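Local coordinates for quinone oxidoreductase (PDB 1IZ0), which binds NADPH and probably uses it to reduce quinones, at residues A[152-163]-A[171-180]; A[190-201]-A[207-217]. All coordinates share one frame; numbering follows the deposited sequence.

Overall arrangement
Both contacts are pairs of neighbouring parallel strands in the six-stranded sheet of the Rossmann-type nucleotide-binding domain, whose order is 173-176, 152-157, 128-131, 190-195, 212-216, 238-241. Contact 1 forms one edge of the sheet; contact 2 lies across strand 128-131 from it, with centres about 15 Å apart. They follow in series, contact 1 being complete before the chain enters contact 2, and each bridges a short helical connection. They also touch directly: Tyr-177 meets Arg-197 in a cation-pi contact, and Val-180 packs on Leu-207. Ser-158, Lys-162 and Tyr-177 of contact 1 and Ile-217 of contact 2 contact NADPH in the enzyme's cofactor complex, placing cofactor contacts at the carboxyl ends of both strand pairs.

Contact 1. Residues A[152-163]-A[171-180]; sequences RVLAAASRPEKL and AEEAATYAEV. With SO4 (sulfate ion), chain B.
The beta-alpha-beta unit formed by strand 152-157, helix 164-168 and strand 173-176 closes one edge of the Rossmann-type sheet, and its two parallel strands run from a salt bridge at one end to an anion site at the other. At the start, Arg-152 grips Glu-172 side-on: NE donates to the syn lone pair of OE2 at 2.8 Å, nearly straight at 171°, while NH2 reaches OE1. Guanidinium and carboxylate are almost coplanar, 11° apart. Glu-172 presents its carboxylate on an extended chain, CG anti to the backbone N (chi1 179°), whereas Arg-152 bends at chi3 to meet it; Trp-187 adds a cation-pi contact to the arginine. A leucine at Arg-152 would probably leave the Glu-172 carboxylate without its paired charge and freer to turn.

Between the ends, Ala-155 exchanges backbone hydrogen bonds with Glu-173 and Ala-175, and alanines face each other in the pairs Ala-155 with Ala-174 and Ala-156 with Ala-175. Ala-156 CB meets Val-180 CG2 at a tight 3.5 Å. Leu-163 points at strand 173-176, its CB 3.9 Å from Ala-174 CB.

Past the strand ends, the Tyr-177 ring lies with one face over the Ala-157 carbonyl, its OH reaching sulfate O3 at 2.8 Å. The Ser-158 backbone N donates to sulfate O2, and its OG donates to O4 at 2.9 Å. Lys-162 extends its chain so that NZ also meets O4, at 2.7 Å, and bonds to the Arg-292 carbonyl. All three residues contact NADPH in the enzyme's cofactor complex; here the cofactor is absent. A backbone N-H, two hydroxyls and an ammonium converging on one sulfate, itself probably from the crystallisation liquor, imply a pocket suited to a phosphate, consistent with recognition of the cofactor's 2'-phosphate.

Contact 2. Residues A[190-201]-A[207-217]; sequences LDLVLEVRGKEV and LLAHGGRLVYI
Leu-192 and Arg-213 pair across two neighbouring parallel strands of the Rossmann-type sheet, on the face they share with Leu-194 and Val-215. The arginine chain, bent at chi2 and chi3, lays one guanidinium face over Leu-192, whose CD1 is 3.8 Å from Arg-213 NH1. Its terminal nitrogens are engaged elsewhere: Glu-127 forms a salt bridge with NH2, and the Ala-121 carbonyl accepts from NH1. Farther along, Leu-194 and Val-215 lie side by side, Leu-194 CD2 to Val-215 CB 4.0 Å.

On the other face, Leu-214 sends its branches across Glu-195, Leu-214 CD1 lying 3.4 Å from Glu-195 CG, and Val-193 wedges CG2 against Leu-208 CD2 at 3.7 Å. The bend at chi2 (-68°) carries the Glu-195 carboxylate back to the following loop, where OE1 accepts from Gly-198 N; OE2 is bound by Ser-204 and Gln-132. Val-201 meets the Tyr-216 ring at its edge, the two side chains crossing at about a right angle. The strands lead to Ile-217, whose backbone N donates to Glu-195 O.

Near the strand starts, Asp-191 OD2 bonds to Lys-128 N, Arg-213 NE donates to Gly-211 O at 2.8 Å, and one water donates to both Asp-191 OD1 and His-210 O.

Contact 1. Residues A[152-163]-A[171-180]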
loop_
_atom_site.group_PDB
_atom_site.type_symbol
_atom_site.label_atom_id
_atom_site.label_comp_id
_atom_site.label_asym_id
_atom_site.label_seq_id
_atom_site.Cartn_x
_atom_site.Cartn_y
_atom_site.Cartn_z
ATOM N N ARG A 152 -17.066 -10.086 -1.513
ATOM C CA ARG A 152 -17.945 -9.504 -0.506
ATOM C C ARG A 152 -16.994 -8.987 0.565
ATOM O O ARG A 152 -16.255 -9.770 1.165
ATOM C CB ARG A 152 -18.871 -10.575 0.075
ATOM C CG ARG A 152 -19.947 -11.059 -0.893
ATOM C CD ARG A 152 -20.806 -12.144 -0.253
ATOM N NE ARG A 152 -21.408 -11.702 1.007
ATOM C CZ ARG A 152 -21.850 -12.531 1.948
ATOM N NH1 ARG A 152 -21.754 -13.846 1.765
ATOM N NH2 ARG A 152 -22.376 -12.051 3.070
ATOM N N VAL A 153 -17.016 -7.680 0.806
ATOM C CA VAL A 153 -16.095 -7.062 1.759
ATOM C C VAL A 153 -16.645 -6.653 3.118
ATOM O O VAL A 153 -17.678 -5.990 3.213
ATOM C CB VAL A 153 -15.448 -5.797 1.134
ATOM C CG1 VAL A 153 -14.440 -5.182 2.102
ATOM C CG2 VAL A 153 -14.799 -6.150 -0.198
ATOM N N LEU A 154 -15.919 -7.036 4.164
ATOM C CA LEU A 154 -16.273 -6.688 5.541
ATOM C C LEU A 154 -15.116 -5.790 5.948
ATOM O O LEU A 154 -13.992 -6.267 6.099
ATOM C CB LEU A 154 -16.280 -7.932 6.438
ATOM C CG LEU A 154 -17.111 -8.012 7.724
ATOM C CD1 LEU A 154 -16.391 -8.960 8.687
ATOM C CD2 LEU A 154 -17.303 -6.655 8.377
ATOM N N ALA A 155 -15.382 -4.498 6.105
ATOM C CA ALA A 155 -14.335 -3.549 6.471
ATOM C C ALA A 155 -14.315 -3.319 7.965
ATOM O O ALA A 155 -15.359 -3.310 8.614
ATOM C CB ALA A 155 -14.551 -2.214 5.743
ATOM N N ALA A 156 -13.124 -3.134 8.515
ATOM C CA ALA A 156 -12.999 -2.887 9.940
ATOM C C ALA A 156 -12.006 -1.758 10.179
ATOM O O ALA A 156 -11.059 -1.584 9.415
ATOM C CB ALA A 156 -12.547 -4.151 10.648
ATOM N N ALA A 157 -12.252 -0.976 11.226
ATOM C CA ALA A 157 -11.378 0.131 11.602
ATOM C C ALA A 157 -11.480 0.310 13.117
ATOM O O ALA A 157 -12.294 -0.346 13.770
ATOM C CB ALA A 157 -11.793 1.413 10.881
ATOM N N SER A 158 -10.670 1.203 13.675
ATOM C CA SER A 158 -10.668 1.423 15.119
ATOM C C SER A 158 -11.789 2.310 15.665
ATOM O O SER A 158 -12.377 2.010 16.701
ATOM C CB SER A 158 -9.326 2.021 15.548
ATOM O OG SER A 158 -9.097 3.272 14.910
ATOM N N ARG A 159 -12.082 3.395 14.963
ATOM C CA ARG A 159 -13.086 4.356 15.404
ATOM C C ARG A 159 -14.311 4.365 14.493
ATOM O O ARG A 159 -14.195 4.203 13.280
ATOM C CB ARG A 159 -12.451 5.756 15.425
ATOM C CG ARG A 159 -12.627 6.552 16.712
ATOM C CD ARG A 159 -13.520 7.793 16.520
ATOM N NE ARG A 159 -14.932 7.450 16.327
ATOM C CZ ARG A 159 -15.932 8.329 16.330
ATOM N NH1 ARG A 159 -15.689 9.619 16.515
ATOM N NH2 ARG A 159 -17.182 7.917 16.164
ATOM N N PRO A 160 -15.507 4.553 15.073
ATOM C CA PRO A 160 -16.737 4.586 14.278
ATOM C C PRO A 160 -16.649 5.628 13.161
ATOM O O PRO A 160 -17.198 5.430 12.084
ATOM C CB PRO A 160 -17.800 4.944 15.312
ATOM C CG PRO A 160 -17.279 4.289 16.559
ATOM C CD PRO A 160 -15.808 4.642 16.514
ATOM N N GLU A 161 -15.947 6.730 13.416
ATOM C CA GLU A 161 -15.814 7.790 12.418
ATOM C C GLU A 161 -14.972 7.386 11.204
ATOM O O GLU A 161 -14.903 8.125 10.223
ATOM C CB GLU A 161 -15.208 9.045 13.050
ATOM C CG GLU A 161 -13.711 8.944 13.314
ATOM C CD GLU A 161 -13.127 10.231 13.864
ATOM O OE1 GLU A 161 -13.497 10.620 14.992
ATOM O OE2 GLU A 161 -12.298 10.857 13.167
ATOM N N LYS A 162 -14.329 6.224 11.263
ATOM C CA LYS A 162 -13.508 5.761 10.141
ATOM C C LYS A 162 -14.242 4.766 9.246
ATOM O O LYS A 162 -13.722 4.350 8.209
ATOM C CB LYS A 162 -12.229 5.093 10.650
ATOM C CG LYS A 162 -11.252 6.026 11.330
ATOM C CD LYS A 162 -9.988 5.277 11.722
ATOM C CE LYS A 162 -8.942 6.215 12.296
ATOM N NZ LYS A 162 -7.772 5.452 12.803
ATOM N N LEU A 163 -15.456 4.402 9.638
ATOM C CA LEU A 163 -16.233 3.415 8.905
ATOM C C LEU A 163 -17.017 3.896 7.685
ATOM O O LEU A 163 -17.304 3.106 6.789
ATOM C CB LEU A 163 -17.174 2.714 9.879
ATOM C CG LEU A 163 -16.466 2.097 11.086
ATOM C CD1 LEU A 163 -17.497 1.460 12.003
ATOM C CD2 LEU A 163 -15.448 1.058 10.616
ATOM N N ALA A 171 -17.915 -1.675 0.725
ATOM C CA ALA A 171 -17.973 -2.737 1.730
ATOM C C ALA A 171 -19.426 -3.088 2.050
ATOM O O ALA A 171 -20.271 -2.201 2.131
ATOM C CB ALA A 171 -17.252 -2.308 2.997
ATOM N N GLU A 172 -19.702 -4.380 2.225
ATOM C CA GLU A 172 -21.049 -4.872 2.544
ATOM C C GLU A 172 -21.417 -4.415 3.956
ATOM O O GLU A 172 -22.567 -4.074 4.237
ATOM C CB GLU A 172 -21.074 -6.406 2.429
ATOM C CG GLU A 172 -22.405 -7.078 2.757
ATOM C CD GLU A 172 -22.434 -8.562 2.360
ATOM O OE1 GLU A 172 -23.031 -9.373 3.101
ATOM O OE2 GLU A 172 -21.877 -8.923 1.300
ATOM N N GLU A 173 -20.431 -4.412 4.843
ATOM C CA GLU A 173 -20.626 -3.948 6.212
ATOM C C GLU A 173 -19.293 -3.392 6.667
ATOM O O GLU A 173 -18.246 -3.805 6.163
ATOM C CB GLU A 173 -21.048 -5.086 7.144
ATOM C CG GLU A 173 -22.464 -5.602 6.920
ATOM C CD GLU A 173 -22.946 -6.490 8.059
ATOM O OE1 GLU A 173 -22.216 -7.431 8.436
ATOM O OE2 GLU A 173 -24.056 -6.250 8.576
ATOM N N ALA A 174 -19.333 -2.450 7.602
ATOM C CA ALA A 174 -18.123 -1.845 8.151
ATOM C C ALA A 174 -18.261 -1.963 9.662
ATOM O O ALA A 174 -19.343 -1.734 10.197
ATOM C CB ALA A 174 -18.019 -0.378 7.734
ATOM N N ALA A 175 -17.186 -2.325 10.356
ATOM C CA ALA A 175 -17.283 -2.492 11.800
ATOM C C ALA A 175 -16.012 -2.151 12.565
ATOM O O ALA A 175 -14.918 -2.169 12.011
ATOM C CB ALA A 175 -17.697 -3.921 12.110
ATOM N N THR A 176 -16.160 -1.833 13.848
ATOM C CA THR A 176 -15.001 -1.527 14.671
ATOM C C THR A 176 -14.380 -2.876 15.009
ATOM O O THR A 176 -15.055 -3.908 14.953
ATOM C CB THR A 176 -15.398 -0.816 15.973
ATOM O OG1 THR A 176 -16.320 -1.639 16.692
ATOM C CG2 THR A 176 -16.046 0.535 15.676
ATOM N N TYR A 177 -13.099 -2.881 15.352
ATOM C CA TYR A 177 -12.433 -4.136 15.662
ATOM C C TYR A 177 -13.155 -4.963 16.719
ATOM O O TYR A 177 -13.234 -6.185 16.613
ATOM C CB TYR A 177 -10.983 -3.868 16.085
ATOM C CG TYR A 177 -10.146 -3.273 14.971
ATOM C CD1 TYR A 177 -10.102 -3.876 13.714
ATOM C CD2 TYR A 177 -9.408 -2.104 15.166
ATOM C CE1 TYR A 177 -9.346 -3.334 12.678
ATOM C CE2 TYR A 177 -8.650 -1.549 14.131
ATOM C CZ TYR A 177 -8.624 -2.168 12.890
ATOM O OH TYR A 177 -7.883 -1.626 11.851
ATOM N N ALA A 178 -13.704 -4.303 17.730
ATOM C CA ALA A 178 -14.396 -5.011 18.801
ATOM C C ALA A 178 -15.609 -5.805 18.312
ATOM O O ALA A 178 -15.944 -6.851 18.882
ATOM C CB ALA A 178 -14.825 -4.020 19.886
ATOM N N GLU A 179 -16.265 -5.320 17.263
ATOM C CA GLU A 179 -17.450 -6.006 16.751
ATOM C C GLU A 179 -17.220 -6.958 15.578
ATOM O O GLU A 179 -18.149 -7.632 15.140
ATOM C CB GLU A 179 -18.536 -4.980 16.400
ATOM C CG GLU A 179 -18.013 -3.688 15.796
ATOM C CD GLU A 179 -19.047 -2.568 15.816
ATOM O OE1 GLU A 179 -19.711 -2.400 16.861
ATOM O OE2 GLU A 179 -19.189 -1.850 14.798
ATOM N N VAL A 180 -15.987 -7.032 15.084
ATOM C CA VAL A 180 -15.672 -7.925 13.970
ATOM C C VAL A 180 -16.029 -9.391 14.261
ATOM O O VAL A 180 -16.585 -10.086 13.403
ATOM C CB VAL A 180 -14.166 -7.827 13.579
ATOM C CG1 VAL A 180 -13.740 -9.058 12.760
ATOM C CG2 VAL A 180 -13.934 -6.566 12.747
HETATM S S SO4 B . -6.999 1.869 12.286
HETATM O O1 SO4 B . -6.320 2.470 10.936
HETATM O O2 SO4 B . -8.413 1.759 11.981
HETATM O O3 SO4 B . -6.449 0.721 12.591
HETATM O O4 SO4 B . -6.801 2.933 13.240
#

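Contact 2. Residues A[190-201]-A[207-217]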
loop_
_atom_site.group_PDB
_atom_site.type_symbol
_atom_site.label_atom_id
_atom_site.label_comp_id
_atom_site.label_asym_id
_atom_site.label_seq_id
_atom_site.Cartn_x
_atom_site.Cartn_y
_atom_site.Cartn_z
ATOM N N LEU A 190 -15.332 -15.986 7.505
ATOM C CA LEU A 190 -14.718 -15.394 6.333
ATOM C C LEU A 190 -13.870 -16.380 5.539
ATOM O O LEU A 190 -13.334 -17.347 6.088
ATOM C CB LEU A 190 -13.860 -14.203 6.759
ATOM C CG LEU A 190 -14.626 -13.185 7.605
ATOM C CD1 LEU A 190 -13.664 -12.180 8.187
ATOM C CD2 LEU A 190 -15.683 -12.499 6.745
ATOM N N ASP A 191 -13.772 -16.121 4.240
ATOM C CA ASP A 191 -12.980 -16.935 3.329
ATOM C C ASP A 191 -11.550 -16.397 3.329
ATOM O O ASP A 191 -10.588 -17.159 3.236
ATOM C CB ASP A 191 -13.551 -16.852 1.903
ATOM C CG ASP A 191 -14.928 -17.487 1.786
ATOM O OD1 ASP A 191 -15.048 -18.683 2.116
ATOM O OD2 ASP A 191 -15.890 -16.798 1.365
ATOM N N LEU A 192 -11.427 -15.077 3.437
ATOM C CA LEU A 192 -10.131 -14.409 3.433
ATOM C C LEU A 192 -10.013 -13.283 4.457
ATOM O O LEU A 192 -10.991 -12.620 4.805
ATOM C CB LEU A 192 -9.840 -13.802 2.054
ATOM C CG LEU A 192 -9.674 -14.664 0.805
ATOM C CD1 LEU A 192 -11.024 -14.991 0.218
ATOM C CD2 LEU A 192 -8.863 -13.895 -0.222
ATOM N N VAL A 193 -8.791 -13.066 4.919
ATOM C CA VAL A 193 -8.501 -11.996 5.853
ATOM C C VAL A 193 -7.186 -11.357 5.414
ATOM O O VAL A 193 -6.199 -12.060 5.189
ATOM C CB VAL A 193 -8.336 -12.514 7.299
ATOM C CG1 VAL A 193 -7.849 -11.378 8.197
ATOM C CG2 VAL A 193 -9.665 -13.066 7.820
ATOM N N LEU A 194 -7.189 -10.037 5.244
ATOM C CA LEU A 194 -5.976 -9.313 4.872
ATOM C C LEU A 194 -5.510 -8.723 6.186
ATOM O O LEU A 194 -6.047 -7.722 6.653
ATOM C CB LEU A 194 -6.277 -8.204 3.856
ATOM C CG LEU A 194 -6.778 -8.660 2.478
ATOM C CD1 LEU A 194 -6.966 -7.446 1.562
ATOM C CD2 LEU A 194 -5.784 -9.629 1.859
ATOM N N GLU A 195 -4.524 -9.379 6.790
ATOM C CA GLU A 195 -3.975 -8.992 8.085
ATOM C C GLU A 195 -2.886 -7.933 8.076
ATOM O O GLU A 195 -1.796 -8.178 7.558
ATOM C CB GLU A 195 -3.409 -10.229 8.776
ATOM C CG GLU A 195 -4.294 -10.820 9.843
ATOM C CD GLU A 195 -4.423 -9.910 11.035
ATOM O OE1 GLU A 195 -3.380 -9.448 11.543
ATOM O OE2 GLU A 195 -5.564 -9.660 11.465
ATOM N N VAL A 196 -3.169 -6.775 8.668
ATOM C CA VAL A 196 -2.179 -5.698 8.768
ATOM C C VAL A 196 -1.969 -5.321 10.237
ATOM O O VAL A 196 -0.983 -4.683 10.587
ATOM C CB VAL A 196 -2.604 -4.435 7.980
ATOM C CG1 VAL A 196 -2.594 -4.731 6.488
ATOM C CG2 VAL A 196 -3.993 -3.975 8.426
ATOM N N ARG A 197 -2.902 -5.729 11.091
ATOM C CA ARG A 197 -2.820 -5.458 12.526
ATOM C C ARG A 197 -1.691 -6.310 13.114
ATOM O O ARG A 197 -0.846 -5.813 13.863
ATOM C CB ARG A 197 -4.153 -5.799 13.196
ATOM C CG ARG A 197 -5.329 -4.963 12.702
ATOM C CD ARG A 197 -5.565 -3.745 13.584
ATOM N NE ARG A 197 -6.190 -4.119 14.851
ATOM C CZ ARG A 197 -6.295 -3.314 15.904
ATOM N NH1 ARG A 197 -5.813 -2.076 15.853
ATOM N NH2 ARG A 197 -6.880 -3.750 17.013
ATOM N N GLY A 198 -1.696 -7.599 12.774
ATOM C CA GLY A 198 -0.655 -8.512 13.225
ATOM C C GLY A 198 -0.585 -8.932 14.685
ATOM O O GLY A 198 0.133 -9.880 15.019
ATOM N N LYS A 199 -1.317 -8.246 15.559
ATOM C CA LYS A 199 -1.303 -8.569 16.985
ATOM C C LYS A 199 -1.841 -9.973 17.270
ATOM O O LYS A 199 -1.121 -10.965 17.144
ATOM C CB LYS A 199 -2.112 -7.529 17.765
ATOM N N GLU A 200 -3.110 -10.046 17.658
ATOM C CA GLU A 200 -3.750 -11.318 17.973
ATOM C C GLU A 200 -4.160 -12.073 16.707
ATOM O O GLU A 200 -5.345 -12.312 16.473
ATOM C CB GLU A 200 -4.969 -11.074 18.861
ATOM N N VAL A 201 -3.176 -12.453 15.898
ATOM C CA VAL A 201 -3.435 -13.172 14.654
ATOM C C VAL A 201 -4.238 -14.452 14.883
ATOM O O VAL A 201 -4.998 -14.876 14.014
ATOM C CB VAL A 201 -2.117 -13.522 13.934
ATOM C CG1 VAL A 201 -2.404 -14.283 12.651
ATOM C CG2 VAL A 201 -1.351 -12.250 13.625
ATOM N N LEU A 207 -11.812 -16.279 12.812
ATOM C CA LEU A 207 -12.879 -15.667 12.019
ATOM C C LEU A 207 -13.087 -16.392 10.698
ATOM O O LEU A 207 -14.097 -16.193 10.022
ATOM C CB LEU A 207 -12.533 -14.211 11.701
ATOM C CG LEU A 207 -12.073 -13.290 12.834
ATOM C CD1 LEU A 207 -11.587 -11.970 12.244
ATOM C CD2 LEU A 207 -13.212 -13.068 13.814
ATOM N N LEU A 208 -12.118 -17.222 10.327
ATOM C CA LEU A 208 -12.171 -17.945 9.062
ATOM C C LEU A 208 -13.066 -19.170 9.019
ATOM O O LEU A 208 -13.201 -19.894 10.001
ATOM C CB LEU A 208 -10.756 -18.358 8.645
ATOM C CG LEU A 208 -9.782 -17.226 8.312
ATOM C CD1 LEU A 208 -8.355 -17.759 8.297
ATOM C CD2 LEU A 208 -10.160 -16.615 6.962
ATOM N N ALA A 209 -13.674 -19.391 7.857
ATOM C CA ALA A 209 -14.521 -20.555 7.633
ATOM C C ALA A 209 -13.621 -21.620 6.997
ATOM O O ALA A 209 -12.473 -21.336 6.655
ATOM C CB ALA A 209 -15.670 -20.203 6.686
ATOM N N HIS A 210 -14.139 -22.837 6.841
ATOM C CA HIS A 210 -13.370 -23.924 6.240
ATOM C C HIS A 210 -12.731 -23.474 4.924
ATOM O O HIS A 210 -13.384 -22.859 4.083
ATOM C CB HIS A 210 -14.275 -25.149 5.995
ATOM N N GLY A 211 -11.452 -23.793 4.751
ATOM C CA GLY A 211 -10.754 -23.403 3.539
ATOM C C GLY A 211 -10.300 -21.952 3.539
ATOM O O GLY A 211 -9.765 -21.458 2.539
ATOM N N GLY A 212 -10.490 -21.269 4.663
ATOM C CA GLY A 212 -10.119 -19.865 4.740
ATOM C C GLY A 212 -8.636 -19.560 4.672
ATOM O O GLY A 212 -7.798 -20.399 5.007
ATOM N N ARG A 213 -8.292 -18.360 4.216
ATOM C CA ARG A 213 -6.888 -17.992 4.165
ATOM C C ARG A 213 -6.602 -16.577 4.632
ATOM O O ARG A 213 -7.293 -15.619 4.263
ATOM C CB ARG A 213 -6.295 -18.223 2.765
ATOM C CG ARG A 213 -7.204 -17.910 1.602
ATOM C CD ARG A 213 -7.566 -19.181 0.844
ATOM N NE ARG A 213 -9.011 -19.404 0.849
ATOM C CZ ARG A 213 -9.858 -18.947 -0.071
ATOM N NH1 ARG A 213 -9.423 -18.229 -1.105
ATOM N NH2 ARG A 213 -11.154 -19.214 0.050
ATOM N N LEU A 214 -5.572 -16.472 5.466
ATOM C CA LEU A 214 -5.122 -15.209 6.021
ATOM C C LEU A 214 -3.826 -14.784 5.332
ATOM O O LEU A 214 -2.883 -15.574 5.223
ATOM C CB LEU A 214 -4.887 -15.358 7.528
ATOM C CG LEU A 214 -4.507 -14.091 8.308
ATOM C CD1 LEU A 214 -5.231 -14.098 9.648
ATOM C CD2 LEU A 214 -2.988 -14.015 8.502
ATOM N N VAL A 215 -3.792 -13.541 4.858
ATOM C CA VAL A 215 -2.616 -13.001 4.197
ATOM C C VAL A 215 -1.956 -12.055 5.188
ATOM O O VAL A 215 -2.526 -11.031 5.552
ATOM C CB VAL A 215 -2.990 -12.218 2.924
ATOM C CG1 VAL A 215 -1.735 -11.722 2.237
ATOM C CG2 VAL A 215 -3.789 -13.110 1.978
ATOM N N TYR A 216 -0.759 -12.403 5.638
ATOM C CA TYR A 216 -0.064 -11.574 6.606
ATOM C C TYR A 216 0.742 -10.486 5.908
ATOM O O TYR A 216 1.816 -10.739 5.360
ATOM C CB TYR A 216 0.839 -12.452 7.468
ATOM C CG TYR A 216 1.268 -11.809 8.762
ATOM C CD1 TYR A 216 2.375 -10.961 8.811
ATOM C CD2 TYR A 216 0.575 -12.062 9.946
ATOM C CE1 TYR A 216 2.788 -10.381 10.013
ATOM C CE2 TYR A 216 0.975 -11.489 11.153
ATOM C CZ TYR A 216 2.083 -10.652 11.180
ATOM O OH TYR A 216 2.495 -10.095 12.372
ATOM N N ILE A 217 0.202 -9.273 5.928
ATOM C CA ILE A 217 0.839 -8.123 5.300
ATOM C C ILE A 217 1.407 -7.165 6.346
ATOM O O ILE A 217 2.287 -6.359 6.042
ATOM C CB ILE A 217 -0.164 -7.356 4.424
ATOM C CG1 ILE A 217 -0.775 -8.304 3.395
ATOM C CG2 ILE A 217 0.533 -6.194 3.732
ATOM C CD1 ILE A 217 -1.931 -7.711 2.622
HETATM O O HOH W 1 -13.061 -20.472 2.568
#